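Local atomic coordinates of tRNA (guanosine(18)-2'-O)-methyltransferase (Aquifex aeolicus, PDB entry 1ZJR), a protein that catalyses the S-adenosylmethionine-dependent 2'-O-methylation of guanosine 18 in a subset of tRNA species and works as a homodimer. Residues Q99-W104 with V115-P120; R22-I27 with R180-E185. All coordinates share one frame; numbering follows the deposited sequence.

Past the N-terminal helix 7-19 the chain reaches R22-I27, the entry to strand 26-31, which is held much later by R180-E185. This is contact 2, and it closes a long loop of 152 intervening residues that takes in the rest of the parallel sheet. Contact 1 lies wholly within that loop and closes a far shorter one: strand 99-103 is met by V115-P120 after only ten residues. The contact centres are about 17 Å apart, yet P120 packs against D25: the two lie just ahead of strands 121-126 and 26-31, neighbours in the sheet, with 99-103 on the other flank of 121-126. Contact 2 further ties the sheet to the linker before the C-terminal helix 185-200.

Contact 1 (Q99-W104 with V115-P120); sequences QIVATW and VDYTKP
V101 and V115 meet tip to tip, CG2 of V101 lying 4.0 Å from CG1 of V115. That same V115 methyl, which a chi1 of 170° sets anti to the V115 backbone N, also rests 3.7 Å above the Y117 ring plane, over its centre. The other V101 methyl, CG1, approaches the ring obliquely at CE2 of Y117 (4.2 Å). I144 of strand 142-145 packs on all three side chains, I164 and A168 of helix 157-174 also touch Y117, and the hydroxyl of Y117 bonds to the carbonyl of F112. The close packing extends to the buried side chain of Q99, extended beyond CG, which K119 crosses at about a right angle, CD of K119 lying 3.5 Å from CD of Q99. At the start of the strand, Q99 N donates to P120 O (3.0 Å), in a nearly straight bond with an N-H...O angle of 169°. The pairing continues with V122, so the loop is drawn directly into strand 121-126, parallel to 99-103, within the knotted SPOUT fold. T103, at the far end of 99-103, is a predicted S-adenosylmethionine-binding residue. The solvent side is looser. There the exposed lysine, its chain bent at chi3 (67°), continues past the amide, to which it offers mainly methylenes. Beside it D116 folds back on its own loop in an Asx turn: OD1 accepts from T118 N (2.9 Å) and, through its syn lone pair, from T118 OG1, which K175 also reaches.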
loop_
_atom_site.group_PDB
_atom_site.type_symbol
_atom_site.label_atom_id
_atom_site.label_comp_id
_atom_site.label_asym_id
_atom_site.label_seq_id
_atom_site.Cartn_x
_atom_site.Cartn_y
_atom_site.Cartn_z
ATOM N N GLN A 99 3.299 -3.146 12.747
ATOM C CA GLN A 99 4.652 -3.643 12.523
ATOM C C GLN A 99 5.105 -3.004 11.214
ATOM O O GLN A 99 4.338 -2.939 10.248
ATOM C CB GLN A 99 4.686 -5.170 12.390
ATOM C CG GLN A 99 3.977 -5.733 11.168
ATOM C CD GLN A 99 4.226 -7.227 10.974
ATOM O OE1 GLN A 99 3.556 -7.882 10.175
ATOM N NE2 GLN A 99 5.196 -7.769 11.699
ATOM N N ILE A 100 6.337 -2.512 11.194
ATOM C CA ILE A 100 6.885 -1.882 10.000
ATOM C C ILE A 100 7.732 -2.911 9.258
ATOM O O ILE A 100 8.764 -3.361 9.759
ATOM C CB ILE A 100 7.758 -0.665 10.370
ATOM C CG1 ILE A 100 6.990 0.245 11.335
ATOM C CG2 ILE A 100 8.155 0.092 9.107
ATOM C CD1 ILE A 100 5.662 0.760 10.798
ATOM N N VAL A 101 7.276 -3.278 8.065
ATOM C CA VAL A 101 7.936 -4.270 7.221
ATOM C C VAL A 101 8.556 -3.554 6.020
ATOM O O VAL A 101 7.846 -2.986 5.191
ATOM C CB VAL A 101 6.905 -5.318 6.737
ATOM C CG1 VAL A 101 7.575 -6.386 5.875
ATOM C CG2 VAL A 101 6.227 -5.962 7.952
ATOM N N ALA A 102 9.881 -3.590 5.923
ATOM C CA ALA A 102 10.557 -2.893 4.838
ATOM C C ALA A 102 11.421 -3.762 3.940
ATOM O O ALA A 102 12.140 -4.641 4.406
ATOM C CB ALA A 102 11.399 -1.763 5.409
ATOM N N THR A 103 11.350 -3.503 2.638
ATOM C CA THR A 103 12.161 -4.239 1.678
ATOM C C THR A 103 13.571 -3.677 1.817
ATOM O O THR A 103 13.799 -2.491 1.576
ATOM C CB THR A 103 11.687 -4.002 0.239
ATOM O OG1 THR A 103 11.685 -2.591 -0.024
ATOM C CG2 THR A 103 10.285 -4.565 0.040
ATOM N N TRP A 104 14.506 -4.530 2.213
ATOM C CA TRP A 104 15.897 -4.123 2.403
ATOM C C TRP A 104 16.781 -5.175 1.741
ATOM O O TRP A 104 16.781 -6.341 2.140
ATOM C CB TRP A 104 16.185 -4.012 3.911
ATOM C CG TRP A 104 17.576 -3.552 4.263
ATOM C CD1 TRP A 104 18.564 -4.303 4.826
ATOM C CD2 TRP A 104 18.127 -2.237 4.079
ATOM N NE1 TRP A 104 19.698 -3.541 5.007
ATOM C CE2 TRP A 104 19.458 -2.271 4.556
ATOM C CE3 TRP A 104 17.623 -1.037 3.559
ATOM C CZ2 TRP A 104 20.297 -1.148 4.527
ATOM C CZ3 TRP A 104 18.458 0.082 3.531
ATOM C CH2 TRP A 104 19.783 0.015 4.013
ATOM N N VAL A 115 7.043 -13.275 7.236
ATOM C CA VAL A 115 6.320 -12.246 7.967
ATOM C C VAL A 115 4.836 -12.588 8.077
ATOM O O VAL A 115 4.263 -13.215 7.183
ATOM C CB VAL A 115 6.469 -10.873 7.262
ATOM C CG1 VAL A 115 5.521 -9.852 7.874
ATOM C CG2 VAL A 115 7.902 -10.391 7.380
ATOM N N ASP A 116 4.222 -12.183 9.185
ATOM C CA ASP A 116 2.793 -12.408 9.401
ATOM C C ASP A 116 2.090 -11.109 9.000
ATOM O O ASP A 116 2.060 -10.151 9.771
ATOM C CB ASP A 116 2.523 -12.720 10.879
ATOM C CG ASP A 116 1.049 -12.889 11.183
ATOM O OD1 ASP A 116 0.212 -12.667 10.279
ATOM O OD2 ASP A 116 0.721 -13.243 12.338
ATOM N N TYR A 117 1.528 -11.081 7.792
ATOM C CA TYR A 117 0.857 -9.884 7.292
ATOM C C TYR A 117 -0.588 -9.724 7.761
ATOM O O TYR A 117 -1.248 -8.758 7.385
ATOM C CB TYR A 117 0.891 -9.856 5.753
ATOM C CG TYR A 117 2.294 -9.852 5.170
ATOM C CD1 TYR A 117 2.953 -11.047 4.875
ATOM C CD2 TYR A 117 2.977 -8.655 4.956
ATOM C CE1 TYR A 117 4.262 -11.047 4.386
ATOM C CE2 TYR A 117 4.287 -8.643 4.466
ATOM C CZ TYR A 117 4.919 -9.842 4.187
ATOM O OH TYR A 117 6.211 -9.834 3.726
ATOM N N THR A 118 -1.080 -10.650 8.582
ATOM C CA THR A 118 -2.464 -10.567 9.060
ATOM C C THR A 118 -2.656 -9.597 10.222
ATOM O O THR A 118 -3.785 -9.237 10.555
ATOM C CB THR A 118 -3.008 -11.955 9.486
ATOM O OG1 THR A 118 -2.333 -12.398 10.671
ATOM C CG2 THR A 118 -2.799 -12.969 8.366
ATOM N N LYS A 119 -1.560 -9.182 10.847
ATOM C CA LYS A 119 -1.633 -8.229 11.954
ATOM C C LYS A 119 -1.466 -6.826 11.366
ATOM O O LYS A 119 -1.049 -6.688 10.220
ATOM C CB LYS A 119 -0.503 -8.488 12.955
ATOM C CG LYS A 119 0.879 -8.416 12.326
ATOM C CD LYS A 119 2.000 -8.489 13.354
ATOM C CE LYS A 119 2.070 -9.844 14.028
ATOM N NZ LYS A 119 3.280 -9.935 14.894
ATOM N N PRO A 120 -1.805 -5.772 12.136
ATOM C CA PRO A 120 -1.652 -4.403 11.621
ATOM C C PRO A 120 -0.243 -4.255 11.060
ATOM O O PRO A 120 0.752 -4.420 11.784
ATOM C CB PRO A 120 -1.885 -3.544 12.860
ATOM C CG PRO A 120 -2.934 -4.340 13.598
ATOM C CD PRO A 120 -2.399 -5.761 13.485
#

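Contact 2 (R22-I27 with R180-E185); sequences RQKDLI and RPSLSE
The hydroxyl of S182 is gripped between two backbone groups of the facing chain: OG donates to R22 O (2.7 Å) and accepts from K24 N (3.1 Å) in an almost straight bond, 175° at the hydrogen. A chi1 of 64°, with OG between the backbone N and the carbonyl carbon, aims the oxygen at both. Replacing S182 by an alanine removes the hydroxyl, which would probably leave K24 N without this acceptor and R22 O without its serine donor, loosening the linker from the turn. K24, extended beyond CG, runs alongside S182, its CD 3.6 Å from S182 O, until NZ donates to water 3, which in turn donates to S182 O. L183 spreads its two methyls onto the CB atoms of K24 and R22, CD2 lying 3.8 Å from CB of K24 and CD1 4.2 Å from CB of R22. The arginine then bends away at chi2 (-69°), carrying its guanidinium to D47 and the carbonyl of W77. Opposing this serine is the type I beta turn Q23-L26 that leads into strand 26-31, while the linker runs on to S184, the N-cap of helix 185-200, and so the SPOUT sheet meets a C-terminal helical extension.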
loop_
_atom_site.group_PDB
_atom_site.type_symbol
_atom_site.label_atom_id
_atom_site.label_comp_id
_atom_site.label_asym_id
_atom_site.label_seq_id
_atom_site.Cartn_x
_atom_site.Cartn_y
_atom_site.Cartn_z
ATOM N N ARG A 22 -12.175 -3.822 2.103
ATOM C CA ARG A 22 -10.952 -3.080 2.386
ATOM C C ARG A 22 -10.306 -3.488 3.712
ATOM O O ARG A 22 -10.987 -3.710 4.713
ATOM C CB ARG A 22 -11.239 -1.570 2.390
ATOM C CG ARG A 22 -11.350 -0.934 0.998
ATOM C CD ARG A 22 -9.986 -0.910 0.311
ATOM N NE ARG A 22 -9.957 -0.095 -0.904
ATOM C CZ ARG A 22 -9.807 -0.582 -2.134
ATOM N NH1 ARG A 22 -9.684 -1.891 -2.328
ATOM N NH2 ARG A 22 -9.726 0.244 -3.171
ATOM N N GLN A 23 -8.980 -3.588 3.700
ATOM C CA GLN A 23 -8.196 -3.945 4.879
ATOM C C GLN A 23 -7.653 -2.640 5.463
ATOM O O GLN A 23 -6.561 -2.200 5.103
ATOM C CB GLN A 23 -7.030 -4.851 4.474
ATOM C CG GLN A 23 -7.449 -6.105 3.731
ATOM C CD GLN A 23 -8.332 -7.000 4.573
ATOM O OE1 GLN A 23 -9.518 -7.187 4.281
ATOM N NE2 GLN A 23 -7.761 -7.549 5.633
ATOM N N LYS A 24 -8.408 -2.028 6.368
ATOM C CA LYS A 24 -8.004 -0.750 6.950
ATOM C C LYS A 24 -6.691 -0.874 7.698
ATOM O O LYS A 24 -6.033 0.119 8.001
ATOM C CB LYS A 24 -9.080 -0.244 7.916
ATOM C CG LYS A 24 -9.054 -0.917 9.274
ATOM C CD LYS A 24 -9.972 -0.195 10.254
ATOM C CE LYS A 24 -9.774 -0.714 11.669
ATOM N NZ LYS A 24 -10.654 -0.011 12.647
ATOM N N ASP A 25 -6.324 -2.122 7.946
ATOM C CA ASP A 25 -5.155 -2.530 8.702
ATOM C C ASP A 25 -3.859 -2.769 7.906
ATOM O O ASP A 25 -2.768 -2.831 8.483
ATOM C CB ASP A 25 -5.558 -3.813 9.430
ATOM C CG ASP A 25 -4.608 -4.193 10.494
ATOM O OD1 ASP A 25 -4.244 -3.298 11.285
ATOM O OD2 ASP A 25 -4.238 -5.383 10.544
ATOM N N LEU A 26 -3.985 -2.925 6.594
ATOM C CA LEU A 26 -2.831 -3.185 5.733
ATOM C C LEU A 26 -2.456 -1.891 5.003
ATOM O O LEU A 26 -3.124 -1.490 4.053
ATOM C CB LEU A 26 -3.186 -4.289 4.733
ATOM C CG LEU A 26 -2.064 -4.801 3.825
ATOM C CD1 LEU A 26 -0.893 -5.294 4.669
ATOM C CD2 LEU A 26 -2.601 -5.919 2.958
ATOM N N ILE A 27 -1.384 -1.252 5.462
ATOM C CA ILE A 27 -0.937 0.028 4.913
ATOM C C ILE A 27 0.284 -0.130 4.022
ATOM O O ILE A 27 1.128 -0.982 4.270
ATOM C CB ILE A 27 -0.541 1.009 6.055
ATOM C CG1 ILE A 27 -1.620 1.020 7.143
ATOM C CG2 ILE A 27 -0.308 2.415 5.494
ATOM C CD1 ILE A 27 -2.978 1.487 6.676
ATOM N N ARG A 180 -15.391 -10.397 6.102
ATOM C CA ARG A 180 -16.114 -9.485 6.984
ATOM C C ARG A 180 -15.437 -8.116 6.896
ATOM O O ARG A 180 -14.215 -8.027 6.820
ATOM C CB ARG A 180 -16.114 -9.991 8.436
ATOM C CG ARG A 180 -14.831 -9.767 9.220
ATOM C CD ARG A 180 -13.709 -10.701 8.803
ATOM N NE ARG A 180 -12.474 -10.420 9.539
ATOM C CZ ARG A 180 -11.739 -9.324 9.374
ATOM N NH1 ARG A 180 -12.107 -8.398 8.494
ATOM N NH2 ARG A 180 -10.642 -9.145 10.101
ATOM N N PRO A 181 -16.228 -7.033 6.891
ATOM C CA PRO A 181 -15.687 -5.670 6.806
ATOM C C PRO A 181 -14.843 -5.260 8.009
ATOM O O PRO A 181 -15.267 -5.433 9.150
ATOM C CB PRO A 181 -16.942 -4.804 6.690
ATOM C CG PRO A 181 -17.953 -5.731 6.077
ATOM C CD PRO A 181 -17.698 -7.016 6.813
ATOM N N SER A 182 -13.651 -4.720 7.759
ATOM C CA SER A 182 -12.799 -4.255 8.851
ATOM C C SER A 182 -13.212 -2.814 9.168
ATOM O O SER A 182 -12.936 -2.296 10.248
ATOM C CB SER A 182 -11.314 -4.306 8.461
ATOM O OG SER A 182 -11.017 -3.423 7.394
ATOM N N LEU A 183 -13.863 -2.169 8.207
ATOM C CA LEU A 183 -14.361 -0.807 8.391
ATOM C C LEU A 183 -15.766 -0.913 8.975
ATOM O O LEU A 183 -16.522 -1.800 8.598
ATOM C CB LEU A 183 -14.458 -0.077 7.050
ATOM C CG LEU A 183 -13.168 0.306 6.320
ATOM C CD1 LEU A 183 -13.521 0.814 4.925
ATOM C CD2 LEU A 183 -12.411 1.362 7.118
ATOM N N SER A 184 -16.117 -0.002 9.877
ATOM C CA SER A 184 -17.448 -0.002 10.473
ATOM C C SER A 184 -18.401 0.680 9.500
ATOM O O SER A 184 -17.961 1.362 8.574
ATOM C CB SER A 184 -17.438 0.764 11.797
ATOM O OG SER A 184 -17.094 2.125 11.586
ATOM N N GLU A 185 -19.703 0.492 9.699
ATOM C CA GLU A 185 -20.690 1.116 8.828
ATOM C C GLU A 185 -20.554 2.643 8.851
ATOM O O GLU A 185 -20.783 3.300 7.833
ATOM C CB GLU A 185 -22.106 0.722 9.259
ATOM C CG GLU A 185 -23.227 1.376 8.456
ATOM C CD GLU A 185 -23.198 1.019 6.981
ATOM O OE1 GLU A 185 -22.596 -0.015 6.619
ATOM O OE2 GLU A 185 -23.793 1.766 6.181
HETATM O O HOH W 1 -13.654 -3.278 5.278
HETATM O O HOH W 2 -12.148 -6.258 5.707
HETATM O O HOH W 3 -13.413 -0.238 11.875
#